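Local structure of putative lipoprotein (Bacteroides thetaiotaomicron, 4Q1Z) at residues A[151-159]-A[314-325]; A[164-175]-A[298-306]. The protein is of unknown function but, as a putative lipoprotein of the DUF4876 family, is probably anchored to a membrane of this gut bacterium. All coordinates share one frame; numbering follows the deposited sequence.

Contact 1: A[151-159]-A[314-325]; sequences NLTPGTATT and VNNESKMNAKRV
Arg324 reaches into the bend at 154-155 and grips two successive backbone carbonyls with the edge of its guanidinium. NE donates to Pro154 O at 2.8 Å, meeting that oxygen almost head-on along its C=O direction. NH2 donates to Gly155 O at 3.0 Å in a nearly straight bond (171° at the hydrogen), although it stands well above that carbonyl's plane. Both oxygens lie in the guanidinium plane, so the pair fixes the group's rotation, while Ala157 N sits over one face near the rim. With CG wedged between the backbone N and carbonyl carbon (chi1 54°) and a bend at chi2, the chain runs past the ring of Pro154, whose CD is 3.7 Å from Arg324 CB. The contact ties the loop leaving strand 148-152, turned by a cis peptide before Pro154, to the long loop that follows strand 307-312 at the edge of the same mixed sheet. Replacing Arg324 by a leucine would probably leave Pro154 O and Gly155 O without these donors and cost Glu312 one of its two salt bridges, the other being to Lys323. Further along, Ala157 CB packs on Val314 CG1 at 3.7 Å and on Ala322 CB at 4.0 Å. One water links Thr158 N to Ala322 O; another accepts from Ala157 N and lies 2.9 Å from Asn315 OD1. In the outer shell, Gly263 O also accepts from Arg324 NH2.

Contact 2: A[164-175]-A[298-306]; sequences WPEADGNNYAYG and YYAKIPIKY
Strands 172-175 and 299-303 pair antiparallel, with 172-175 at the edge of a small three-stranded sheet that 286-287 completes on the other side of 299-303. Backbone bonds join Ala173 with Ile302 and Gly175 with Ala300, two in each hydrogen-bonded pair; beyond the strand end, Ile304 N reaches Asn171 O. Ile302 CD1 packs on the Ala173/Gly175 face, 3.7 Å from Gly175 CA. Tyr172 CE1 and Pro303 CG meet at 3.9 Å, and Ile304 CD1 lies over the 170-172 backbone, 3.3 Å from Asn170 O. Among the aromatics, Trp164 and Tyr174 lay their rings face on face, and Trp164 brings its CH2 edge to within 3.5 Å of Tyr299 CD2, the two planes almost perpendicular. Tyr172 takes Lys301 CB over one ring face in a CH-pi contact, 4.1 Å from CB to the ring centroid. The charged pair is Lys301 and Asp168. Extended beyond CG, the lysine passes alongside Tyr174, its CG 3.7 Å from Tyr174 CE2, and NZ also donates to Asn284 O. Asp168 is held at both oxygens: OD1 takes Lys301 NZ at 2.9 Å on its syn lone pair, and OD2 takes the hydroxyl of Tyr174 at 2.6 Å on its anti lone pair.

Contact 2 is nested inside the chain loop that contact 1 closes, and the two lie about 17 Å apart, centre to centre. They meet where strand 148-152 ends: Thr153 N is 2.9 Å from Tyr174 O, a probable hydrogen bond, and Thr153 CG2 packs 3.8 Å from Trp164 CH2. Thr153 OG1 also lies 3.5 Å from Tyr299 CZ, so the residue that leads into the bend of contact 1 rests on the aromatic group of contact 2. Leu152 spans both, touching Val325 in one and Ala173 and Ile302 in the other. No active site is known; the glycol molecules beside Pro154, Asn170 and Tyr172 probably come from the crystallisation liquor.

Contact 1: A[151-159]-A[314-325]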
loop_
_atom_site.group_PDB
_atom_site.type_symbol
_atom_site.label_atom_id
_atom_site.label_comp_id
_atom_site.label_asym_id
_atom_site.label_seq_id
_atom_site.Cartn_x
_atom_site.Cartn_y
_atom_site.Cartn_z
ATOM N N ASN A 151 13.621 -1.594 -4.325
ATOM C CA ASN A 151 13.899 -2.928 -3.800
ATOM C C ASN A 151 15.159 -2.759 -2.952
ATOM O O ASN A 151 16.013 -1.927 -3.271
ATOM C CB ASN A 151 14.022 -4.019 -4.883
ATOM C CG ASN A 151 15.269 -3.966 -5.720
ATOM O OD1 ASN A 151 15.421 -3.103 -6.566
ATOM N ND2 ASN A 151 16.182 -4.902 -5.514
ATOM N N LEU A 152 15.236 -3.444 -1.832
ATOM C CA LEU A 152 16.380 -3.252 -0.945
ATOM C C LEU A 152 17.431 -4.312 -1.167
ATOM O O LEU A 152 17.137 -5.367 -1.718
ATOM C CB LEU A 152 15.969 -3.232 0.566
ATOM C CG LEU A 152 14.720 -2.453 1.021
ATOM C CD1 LEU A 152 14.571 -2.571 2.483
ATOM C CD2 LEU A 152 14.796 -0.966 0.670
ATOM N N THR A 153 18.648 -4.033 -0.680
ATOM C CA THR A 153 19.787 -4.940 -0.687
ATOM C C THR A 153 19.939 -5.622 0.711
ATOM O O THR A 153 19.634 -4.978 1.729
ATOM C CB THR A 153 21.070 -4.188 -1.080
ATOM O OG1 THR A 153 22.100 -5.145 -1.384
ATOM C CG2 THR A 153 21.557 -3.235 -0.006
ATOM N N PRO A 154 20.468 -6.874 0.811
ATOM C CA PRO A 154 20.838 -7.824 -0.274
ATOM C C PRO A 154 19.609 -8.206 -1.095
ATOM O O PRO A 154 18.589 -8.505 -0.484
ATOM C CB PRO A 154 21.399 -9.037 0.507
ATOM C CG PRO A 154 21.773 -8.484 1.856
ATOM C CD PRO A 154 20.704 -7.485 2.133
ATOM N N GLY A 155 19.694 -8.122 -2.436
ATOM C CA GLY A 155 18.624 -8.469 -3.376
ATOM C C GLY A 155 17.881 -9.729 -2.986
ATOM O O GLY A 155 16.663 -9.702 -2.833
ATOM N N THR A 156 18.631 -10.830 -2.751
ATOM C CA THR A 156 18.120 -12.099 -2.211
ATOM C C THR A 156 18.458 -12.155 -0.734
ATOM O O THR A 156 19.563 -11.799 -0.349
ATOM C CB THR A 156 18.700 -13.310 -2.956
ATOM O OG1 THR A 156 18.639 -13.073 -4.368
ATOM C CG2 THR A 156 17.978 -14.626 -2.589
ATOM N N ALA A 157 17.523 -12.600 0.090
ATOM C CA ALA A 157 17.715 -12.707 1.539
ATOM C C ALA A 157 18.929 -13.592 1.881
ATOM O O ALA A 157 19.158 -14.634 1.255
ATOM C CB ALA A 157 16.459 -13.252 2.201
ATOM N N THR A 158 19.721 -13.131 2.852
ATOM C CA THR A 158 20.922 -13.810 3.305
ATOM C C THR A 158 21.217 -13.464 4.757
ATOM O O THR A 158 20.831 -12.395 5.244
ATOM C CB THR A 158 22.126 -13.494 2.401
ATOM O OG1 THR A 158 23.257 -14.176 2.933
ATOM C CG2 THR A 158 22.429 -12.015 2.298
ATOM N N THR A 159 21.901 -14.390 5.438
ATOM C CA THR A 159 22.334 -14.266 6.826
ATOM C C THR A 159 23.629 -13.441 6.862
ATOM O O THR A 159 23.963 -12.899 7.910
ATOM C CB THR A 159 22.479 -15.667 7.467
ATOM O OG1 THR A 159 23.234 -16.546 6.604
ATOM C CG2 THR A 159 21.120 -16.285 7.803
ATOM N N VAL A 314 10.846 -13.412 1.343
ATOM C CA VAL A 314 12.004 -14.299 1.489
ATOM C C VAL A 314 11.693 -15.667 0.854
ATOM O O VAL A 314 10.550 -15.919 0.453
ATOM C CB VAL A 314 12.444 -14.460 2.973
ATOM C CG1 VAL A 314 12.990 -13.155 3.570
ATOM C CG2 VAL A 314 11.334 -15.062 3.829
ATOM N N ASN A 315 12.734 -16.528 0.750
ATOM C CA ASN A 315 12.732 -17.870 0.162
ATOM C C ASN A 315 11.648 -18.765 0.737
ATOM O O ASN A 315 10.908 -19.377 -0.016
ATOM C CB ASN A 315 14.096 -18.555 0.377
ATOM C CG ASN A 315 15.321 -17.844 -0.136
ATOM O OD1 ASN A 315 15.546 -16.654 0.090
ATOM N ND2 ASN A 315 16.193 -18.597 -0.759
ATOM N N ASN A 316 11.595 -18.869 2.074
ATOM C CA ASN A 316 10.667 -19.715 2.829
ATOM C C ASN A 316 10.634 -19.276 4.281
ATOM O O ASN A 316 11.229 -18.254 4.610
ATOM C CB ASN A 316 11.052 -21.195 2.722
ATOM C CG ASN A 316 12.518 -21.453 2.823
ATOM O OD1 ASN A 316 13.163 -21.113 3.807
ATOM N ND2 ASN A 316 13.087 -21.994 1.762
ATOM N N GLU A 317 9.961 -20.044 5.150
ATOM C CA GLU A 317 9.806 -19.714 6.570
ATOM C C GLU A 317 11.127 -19.790 7.394
ATOM O O GLU A 317 11.131 -19.359 8.557
ATOM C CB GLU A 317 8.720 -20.583 7.228
ATOM C CG GLU A 317 8.784 -22.073 6.914
ATOM C CD GLU A 317 8.052 -22.514 5.659
ATOM O OE1 GLU A 317 8.643 -22.397 4.560
ATOM O OE2 GLU A 317 6.901 -22.999 5.777
ATOM N N SER A 318 12.240 -20.265 6.782
ATOM C CA SER A 318 13.540 -20.406 7.446
ATOM C C SER A 318 14.379 -19.141 7.418
ATOM O O SER A 318 15.387 -19.069 8.124
ATOM C CB SER A 318 14.342 -21.533 6.804
ATOM O OG SER A 318 15.151 -21.074 5.726
ATOM N N LYS A 319 14.001 -18.162 6.596
ATOM C CA LYS A 319 14.795 -16.957 6.405
ATOM C C LYS A 319 14.355 -15.779 7.308
ATOM O O LYS A 319 14.318 -14.638 6.844
ATOM C CB LYS A 319 14.734 -16.559 4.911
ATOM C CG LYS A 319 15.198 -17.644 3.933
ATOM C CD LYS A 319 16.648 -17.465 3.493
ATOM C CE LYS A 319 17.350 -18.800 3.406
ATOM N NZ LYS A 319 18.773 -18.655 3.011
HETATM N N MSE A 320 14.070 -16.019 8.598
HETATM C CA MSE A 320 13.638 -14.892 9.461
HETATM C C MSE A 320 14.839 -14.104 10.015
HETATM O O MSE A 320 14.680 -12.943 10.411
HETATM C CB MSE A 320 12.687 -15.294 10.617
HETATM C CG MSE A 320 12.126 -16.698 10.543
HETATM SE SE MSE A 320 13.484 -17.920 11.164
HETATM C CE MSE A 320 14.082 -16.989 12.900
ATOM N N ASN A 321 16.029 -14.737 10.018
ATOM C CA ASN A 321 17.311 -14.197 10.477
ATOM C C ASN A 321 18.116 -13.613 9.274
ATOM O O ASN A 321 19.304 -13.280 9.395
ATOM C CB ASN A 321 18.095 -15.321 11.200
ATOM C CG ASN A 321 18.239 -16.625 10.418
ATOM O OD1 ASN A 321 17.544 -16.896 9.415
ATOM N ND2 ASN A 321 19.137 -17.484 10.885
ATOM N N ALA A 322 17.436 -13.462 8.128
ATOM C CA ALA A 322 17.991 -12.961 6.889
ATOM C C ALA A 322 17.206 -11.713 6.361
ATOM O O ALA A 322 17.166 -11.460 5.150
ATOM C CB ALA A 322 17.971 -14.081 5.864
ATOM N N LYS A 323 16.605 -10.931 7.277
ATOM C CA LYS A 323 15.823 -9.728 6.943
ATOM C C LYS A 323 16.695 -8.527 6.525
ATOM O O LYS A 323 17.780 -8.334 7.075
ATOM C CB LYS A 323 14.951 -9.322 8.146
ATOM C CG LYS A 323 13.696 -10.165 8.271
ATOM C CD LYS A 323 12.788 -9.823 9.460
ATOM C CE LYS A 323 12.322 -8.370 9.632
ATOM N NZ LYS A 323 11.656 -7.777 8.433
ATOM N N ARG A 324 16.201 -7.707 5.569
ATOM C CA ARG A 324 16.867 -6.474 5.127
ATOM C C ARG A 324 15.899 -5.267 5.223
ATOM O O ARG A 324 16.317 -4.128 5.014
ATOM C CB ARG A 324 17.515 -6.581 3.724
ATOM C CG ARG A 324 16.638 -7.049 2.551
ATOM C CD ARG A 324 16.780 -8.538 2.392
ATOM N NE ARG A 324 16.342 -9.013 1.090
ATOM C CZ ARG A 324 15.216 -9.676 0.848
ATOM N NH1 ARG A 324 14.345 -9.902 1.824
ATOM N NH2 ARG A 324 14.948 -10.109 -0.374
ATOM N N VAL A 325 14.626 -5.502 5.577
ATOM C CA VAL A 325 13.686 -4.411 5.803
ATOM C C VAL A 325 13.828 -4.048 7.301
ATOM O O VAL A 325 13.730 -4.941 8.169
ATOM C CB VAL A 325 12.194 -4.715 5.409
ATOM C CG1 VAL A 325 11.279 -3.535 5.729
ATOM C CG2 VAL A 325 12.052 -5.088 3.938
HETATM O O HOH W 1 15.152 -13.950 -0.741
HETATM O O HOH W 2 19.323 -10.164 3.764
#

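Contact 2: A[164-175]-A[298-306]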
loop_
_atom_site.group_PDB
_atom_site.type_symbol
_atom_site.label_atom_id
_atom_site.label_comp_id
_atom_site.label_asym_id
_atom_site.label_seq_id
_atom_site.Cartn_x
_atom_site.Cartn_y
_atom_site.Cartn_z
ATOM N N TRP A 164 26.889 -1.039 7.581
ATOM C CA TRP A 164 26.535 0.280 7.092
ATOM C C TRP A 164 27.263 1.361 7.906
ATOM O O TRP A 164 27.746 1.056 9.010
ATOM C CB TRP A 164 25.009 0.446 7.127
ATOM C CG TRP A 164 24.265 -0.562 6.288
ATOM C CD1 TRP A 164 23.338 -1.461 6.723
ATOM C CD2 TRP A 164 24.421 -0.800 4.876
ATOM N NE1 TRP A 164 22.870 -2.211 5.666
ATOM C CE2 TRP A 164 23.520 -1.830 4.524
ATOM C CE3 TRP A 164 25.244 -0.250 3.878
ATOM C CZ2 TRP A 164 23.381 -2.286 3.208
ATOM C CZ3 TRP A 164 25.127 -0.726 2.578
ATOM C CH2 TRP A 164 24.204 -1.728 2.254
ATOM N N PRO A 165 27.437 2.610 7.382
ATOM C CA PRO A 165 28.177 3.624 8.164
ATOM C C PRO A 165 27.568 3.842 9.551
ATOM O O PRO A 165 26.339 3.801 9.718
ATOM C CB PRO A 165 28.100 4.885 7.293
ATOM C CG PRO A 165 27.831 4.394 5.925
ATOM C CD PRO A 165 26.980 3.166 6.089
ATOM N N GLU A 166 28.450 3.999 10.556
ATOM C CA GLU A 166 28.087 4.203 11.957
ATOM C C GLU A 166 27.214 5.461 12.095
ATOM O O GLU A 166 26.200 5.433 12.800
ATOM C CB GLU A 166 29.358 4.310 12.813
ATOM N N ALA A 167 27.569 6.525 11.342
ATOM C CA ALA A 167 26.887 7.826 11.303
ATOM C C ALA A 167 25.404 7.742 10.889
ATOM O O ALA A 167 24.620 8.632 11.243
ATOM C CB ALA A 167 27.620 8.755 10.354
ATOM N N ASP A 168 25.026 6.698 10.133
ATOM C CA ASP A 168 23.651 6.512 9.662
ATOM C C ASP A 168 22.688 6.120 10.775
ATOM O O ASP A 168 21.484 6.359 10.650
ATOM C CB ASP A 168 23.610 5.416 8.597
ATOM C CG ASP A 168 24.102 5.777 7.218
ATOM O OD1 ASP A 168 24.689 6.881 7.057
ATOM O OD2 ASP A 168 23.933 4.952 6.310
ATOM N N GLY A 169 23.228 5.462 11.806
ATOM C CA GLY A 169 22.467 4.940 12.928
ATOM C C GLY A 169 21.492 3.899 12.430
ATOM O O GLY A 169 21.867 2.988 11.681
ATOM N N ASN A 170 20.236 4.045 12.794
ATOM C CA ASN A 170 19.246 3.100 12.309
ATOM C C ASN A 170 18.120 3.894 11.643
ATOM O O ASN A 170 16.941 3.596 11.815
ATOM C CB ASN A 170 18.779 2.190 13.458
ATOM C CG ASN A 170 19.598 0.915 13.554
ATOM O OD1 ASN A 170 20.719 0.902 14.080
ATOM N ND2 ASN A 170 19.077 -0.178 12.992
ATOM N N ASN A 171 18.513 4.903 10.849
ATOM C CA ASN A 171 17.592 5.827 10.212
ATOM C C ASN A 171 17.230 5.470 8.792
ATOM O O ASN A 171 16.358 6.140 8.210
ATOM C CB ASN A 171 18.196 7.224 10.230
ATOM C CG ASN A 171 18.309 7.784 11.621
ATOM O OD1 ASN A 171 19.400 8.101 12.097
ATOM N ND2 ASN A 171 17.185 7.870 12.322
ATOM N N TYR A 172 17.888 4.429 8.222
ATOM C CA TYR A 172 17.699 4.085 6.813
ATOM C C TYR A 172 17.586 2.600 6.489
ATOM O O TYR A 172 18.108 1.731 7.203
ATOM C CB TYR A 172 18.895 4.605 5.974
ATOM C CG TYR A 172 19.295 6.045 6.194
ATOM C CD1 TYR A 172 18.699 7.073 5.474
ATOM C CD2 TYR A 172 20.334 6.374 7.060
ATOM C CE1 TYR A 172 19.081 8.403 5.656
ATOM C CE2 TYR A 172 20.710 7.702 7.270
ATOM C CZ TYR A 172 20.094 8.713 6.550
ATOM O OH TYR A 172 20.499 10.016 6.707
ATOM N N ALA A 173 16.923 2.354 5.344
ATOM C CA ALA A 173 16.825 1.143 4.558
ATOM C C ALA A 173 17.793 1.388 3.371
ATOM O O ALA A 173 18.081 2.546 3.050
ATOM C CB ALA A 173 15.388 0.915 4.104
ATOM N N TYR A 174 18.369 0.345 2.788
ATOM C CA TYR A 174 19.378 0.540 1.746
ATOM C C TYR A 174 18.921 -0.059 0.421
ATOM O O TYR A 174 18.767 -1.270 0.308
ATOM C CB TYR A 174 20.715 -0.036 2.232
ATOM C CG TYR A 174 21.223 0.715 3.449
ATOM C CD1 TYR A 174 20.802 0.371 4.734
ATOM C CD2 TYR A 174 22.092 1.795 3.314
ATOM C CE1 TYR A 174 21.205 1.104 5.847
ATOM C CE2 TYR A 174 22.502 2.534 4.421
ATOM C CZ TYR A 174 22.077 2.170 5.688
ATOM O OH TYR A 174 22.524 2.868 6.782
ATOM N N GLY A 175 18.633 0.826 -0.533
ATOM C CA GLY A 175 18.084 0.475 -1.840
ATOM C C GLY A 175 19.104 0.086 -2.884
ATOM O O GLY A 175 20.147 0.744 -3.031
ATOM N N TYR A 298 27.238 0.810 -4.782
ATOM C CA TYR A 298 26.609 1.871 -4.027
ATOM C C TYR A 298 25.134 1.624 -3.911
ATOM O O TYR A 298 24.485 1.166 -4.868
ATOM C CB TYR A 298 26.884 3.243 -4.675
ATOM C CG TYR A 298 28.260 3.777 -4.344
ATOM C CD1 TYR A 298 28.486 4.503 -3.178
ATOM C CD2 TYR A 298 29.350 3.514 -5.170
ATOM C CE1 TYR A 298 29.758 4.957 -2.841
ATOM C CE2 TYR A 298 30.630 3.961 -4.845
ATOM C CZ TYR A 298 30.832 4.687 -3.678
ATOM O OH TYR A 298 32.099 5.137 -3.344
ATOM N N TYR A 299 24.612 1.902 -2.698
ATOM C CA TYR A 299 23.210 1.729 -2.337
ATOM C C TYR A 299 22.634 3.046 -1.922
ATOM O O TYR A 299 23.376 3.930 -1.478
ATOM C CB TYR A 299 23.087 0.667 -1.243
ATOM C CG TYR A 299 23.608 -0.676 -1.723
ATOM C CD1 TYR A 299 22.994 -1.347 -2.785
ATOM C CD2 TYR A 299 24.773 -1.223 -1.194
ATOM C CE1 TYR A 299 23.500 -2.544 -3.270
ATOM C CE2 TYR A 299 25.268 -2.441 -1.653
ATOM C CZ TYR A 299 24.615 -3.103 -2.679
ATOM O OH TYR A 299 25.073 -4.307 -3.129
ATOM N N ALA A 300 21.342 3.238 -2.168
ATOM C CA ALA A 300 20.708 4.528 -1.836
ATOM C C ALA A 300 20.190 4.491 -0.440
ATOM O O ALA A 300 19.566 3.509 -0.043
ATOM C CB ALA A 300 19.577 4.838 -2.809
ATOM N N LYS A 301 20.477 5.544 0.326
ATOM C CA LYS A 301 20.029 5.671 1.714
ATOM C C LYS A 301 18.610 6.176 1.707
ATOM O O LYS A 301 18.363 7.335 1.391
ATOM C CB LYS A 301 20.964 6.572 2.541
ATOM C CG LYS A 301 22.287 5.906 2.877
ATOM C CD LYS A 301 23.102 6.841 3.741
ATOM C CE LYS A 301 24.590 6.617 3.558
ATOM N NZ LYS A 301 25.408 7.549 4.373
ATOM N N ILE A 302 17.670 5.271 1.985
ATOM C CA ILE A 302 16.245 5.587 2.011
ATOM C C ILE A 302 15.833 5.910 3.456
ATOM O O ILE A 302 15.823 4.999 4.288
ATOM C CB ILE A 302 15.414 4.428 1.395
ATOM C CG1 ILE A 302 15.770 4.231 -0.114
ATOM C CG2 ILE A 302 13.893 4.620 1.617
ATOM C CD1 ILE A 302 15.493 2.865 -0.639
ATOM N N PRO A 303 15.480 7.183 3.787
ATOM C CA PRO A 303 15.024 7.485 5.153
ATOM C C PRO A 303 13.763 6.696 5.511
ATOM O O PRO A 303 12.736 6.761 4.814
ATOM C CB PRO A 303 14.769 9.003 5.104
ATOM C CG PRO A 303 15.673 9.481 3.995
ATOM C CD PRO A 303 15.468 8.404 2.965
ATOM N N ILE A 304 13.867 5.920 6.593
ATOM C CA ILE A 304 12.790 5.104 7.170
ATOM C C ILE A 304 11.516 5.976 7.422
ATOM O O ILE A 304 10.394 5.503 7.233
ATOM C CB ILE A 304 13.333 4.431 8.472
ATOM C CG1 ILE A 304 14.105 3.138 8.130
ATOM C CG2 ILE A 304 12.258 4.187 9.525
ATOM C CD1 ILE A 304 15.085 2.662 9.254
ATOM N N LYS A 305 11.710 7.249 7.779
ATOM C CA LYS A 305 10.630 8.195 8.066
ATOM C C LYS A 305 9.817 8.563 6.795
ATOM O O LYS A 305 8.725 9.124 6.923
ATOM C CB LYS A 305 11.185 9.463 8.760
ATOM C CG LYS A 305 12.191 10.290 7.944
ATOM C CD LYS A 305 12.348 11.707 8.503
ATOM C CE LYS A 305 13.491 12.463 7.870
ATOM N NZ LYS A 305 13.574 13.880 8.329
ATOM N N TYR A 306 10.353 8.268 5.585
ATOM C CA TYR A 306 9.678 8.576 4.319
ATOM C C TYR A 306 8.821 7.414 3.807
ATOM O O TYR A 306 7.988 7.610 2.920
ATOM C CB TYR A 306 10.714 8.888 3.234
ATOM C CG TYR A 306 11.461 10.214 3.279
ATOM C CD1 TYR A 306 11.154 11.188 4.226
ATOM C CD2 TYR A 306 12.486 10.486 2.375
ATOM C CE1 TYR A 306 11.874 12.380 4.292
ATOM C CE2 TYR A 306 13.184 11.694 2.408
ATOM C CZ TYR A 306 12.868 12.638 3.358
ATOM O OH TYR A 306 13.575 13.811 3.363
HETATM O O HOH W 3 14.550 8.107 8.882
#